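Local coordinates for ribosome maturation protein SDO1 homolog (Methanothermobacter thermautotrophicus, PDB 2WBM), which probably takes part in ribosome maturation and binds RNA or the ribosome, as a flexible archaeal member of the SDO1/SBDS family, at residues S204-I209 / G228-S233. Numbering follows the deposited sequence. Where two conformers were deposited one is given.
Sequences SNFGKI and GGLQDS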
loop_
_atom_site.group_PDB
_atom_site.type_symbol
_atom_site.label_atom_id
_atom_site.label_comp_id
_atom_site.label_asym_id
_atom_site.label_seq_id
_atom_site.Cartn_x
_atom_site.Cartn_y
_atom_site.Cartn_z
ATOM N N SER A 204 4.752 9.193 -16.948
ATOM C CA SER A 204 5.130 7.946 -16.318
ATOM C C SER A 204 4.847 7.909 -14.813
ATOM O O SER A 204 4.715 6.836 -14.236
ATOM C CB SER A 204 6.560 7.604 -16.691
ATOM O OG SER A 204 6.615 7.459 -18.106
ATOM N N ASN A 205 4.694 9.074 -14.201
ATOM C CA ASN A 205 4.223 9.150 -12.835
ATOM C C ASN A 205 2.723 8.857 -12.726
ATOM O O ASN A 205 2.252 8.438 -11.665
ATOM C CB ASN A 205 4.540 10.521 -12.245
ATOM C CG ASN A 205 6.028 10.738 -12.050
ATOM O OD1 ASN A 205 6.726 9.872 -11.520
ATOM N ND2 ASN A 205 6.522 11.892 -12.481
ATOM N N PHE A 206 1.983 9.062 -13.818
ATOM C CA PHE A 206 0.524 8.952 -13.783
ATOM C C PHE A 206 -0.067 7.692 -14.391
ATOM O O PHE A 206 -1.042 7.148 -13.878
ATOM C CB PHE A 206 -0.116 10.152 -14.461
ATOM C CG PHE A 206 -0.043 11.392 -13.647
ATOM C CD1 PHE A 206 -1.085 11.734 -12.783
ATOM C CD2 PHE A 206 1.068 12.218 -13.730
ATOM C CE1 PHE A 206 -1.013 12.881 -12.010
ATOM C CE2 PHE A 206 1.141 13.380 -12.975
ATOM C CZ PHE A 206 0.105 13.711 -12.112
ATOM N N GLY A 207 0.492 7.249 -15.508
ATOM C CA GLY A 207 -0.073 6.101 -16.165
ATOM C C GLY A 207 0.773 5.584 -17.300
ATOM O O GLY A 207 1.993 5.801 -17.335
ATOM N N LYS A 208 0.117 4.861 -18.198
ATOM C CA LYS A 208 0.793 4.164 -19.285
ATOM C C LYS A 208 0.291 4.683 -20.618
ATOM O O LYS A 208 -0.914 4.832 -20.811
ATOM C CB LYS A 208 0.530 2.659 -19.216
ATOM C CG LYS A 208 0.902 1.990 -17.883
ATOM C CD LYS A 208 2.395 2.085 -17.601
ATOM C CE LYS A 208 2.735 1.483 -16.248
ATOM N NZ LYS A 208 4.192 1.605 -15.980
ATOM N N ILE A 209 1.222 4.945 -21.530
ATOM C CA ILE A 209 0.866 5.376 -22.895
ATOM C C ILE A 209 0.401 4.175 -23.699
ATOM O O ILE A 209 1.151 3.204 -23.870
ATOM C CB ILE A 209 2.077 6.055 -23.585
ATOM C CG1 ILE A 209 2.468 7.309 -22.806
ATOM C CG2 ILE A 209 1.766 6.356 -25.077
ATOM C CD1 ILE A 209 3.809 7.901 -23.237
ATOM N N GLY A 228 -8.457 6.465 -12.409
ATOM C CA GLY A 228 -9.494 7.466 -12.664
ATOM C C GLY A 228 -9.514 8.659 -11.727
ATOM O O GLY A 228 -9.985 9.737 -12.102
ATOM N N GLY A 229 -9.019 8.478 -10.504
ATOM C CA GLY A 229 -9.023 9.549 -9.507
ATOM C C GLY A 229 -7.961 10.609 -9.742
ATOM O O GLY A 229 -7.941 11.619 -9.031
ATOM N N LEU A 230 -7.083 10.375 -10.720
ATOM C CA LEU A 230 -5.974 11.296 -11.024
ATOM C C LEU A 230 -6.237 12.258 -12.186
ATOM O O LEU A 230 -5.324 12.975 -12.612
ATOM C CB LEU A 230 -4.679 10.517 -11.296
ATOM C CG LEU A 230 -4.097 9.800 -10.073
ATOM C CD1 LEU A 230 -2.882 8.993 -10.466
ATOM C CD2 LEU A 230 -3.768 10.773 -8.960
ATOM N N GLN A 231 -7.468 12.283 -12.689
ATOM C CA GLN A 231 -7.792 13.105 -13.873
ATOM C C GLN A 231 -7.399 14.575 -13.700
ATOM O O GLN A 231 -6.791 15.164 -14.599
ATOM C CB GLN A 231 -9.275 13.000 -14.223
ATOM C CG GLN A 231 -9.695 11.643 -14.760
ATOM C CD GLN A 231 -11.198 11.523 -14.865
ATOM O OE1 GLN A 231 -11.825 12.171 -15.707
ATOM N NE2 GLN A 231 -11.792 10.709 -14.001
ATOM N N ASP A 232 -7.726 15.156 -12.548
ATOM C CA ASP A 232 -7.445 16.575 -12.310
ATOM C C ASP A 232 -5.968 16.853 -12.032
ATOM O O ASP A 232 -5.424 17.843 -12.525
ATOM C CB ASP A 232 -8.343 17.146 -11.207
ATOM C CG ASP A 232 -9.820 17.103 -11.580
ATOM O OD1 ASP A 232 -10.150 17.351 -12.762
ATOM O OD2 ASP A 232 -10.652 16.819 -10.695
ATOM N N SER A 233 -5.321 15.990 -11.248
ATOM C CA SER A 233 -3.893 16.114 -10.955
ATOM C C SER A 233 -3.066 15.993 -12.239
ATOM O O SER A 233 -2.074 16.695 -12.433
ATOM C CB SER A 233 -3.472 15.046 -9.941
ATOM O OG SER A 233 -2.067 15.000 -9.797
#
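Phe-206 lays one border of its ring against the start of helix 231-241, touching Leu-230 and Ser-233, three residues apart. CD1 of Phe-206 meets CD1 of Leu-230 at 4.0 Å, an apolar contact reached obliquely, while CE1 and CZ both face Ser-233. In the conformer described, one of two and so tentative, OG of Ser-233 comes to 3.2 Å from CE1 of Phe-206, at the ring edge near its plane; CB of Ser-233 lies in the plane itself. There, OG anti to the backbone N (chi1 171°) brings the oxygen to the ring's C-H border. Leu-230 occupies the N-cap position, its CA 7.4 Å from CA of Phe-206, and the ring also reaches the backbone of Ser-233, with CZ of Phe-206 3.7 Å from O of Ser-233. Gln-231 NE2 donates a hydrogen bond to Gly-228 O at 2.8 Å and a nearly straight 163°, linking the first helical turn to the preceding 3-10 segment. Phe-206 also meets the ring of Phe-234, with planes inclined by about 50°, and touches Ile-226. With 168 Å² buried, this is a small surface contact packing Phe-206, just before strand 208-214, on the N-terminal start of helix 231-241 in the alpha/beta C-terminal domain of the SBDS family.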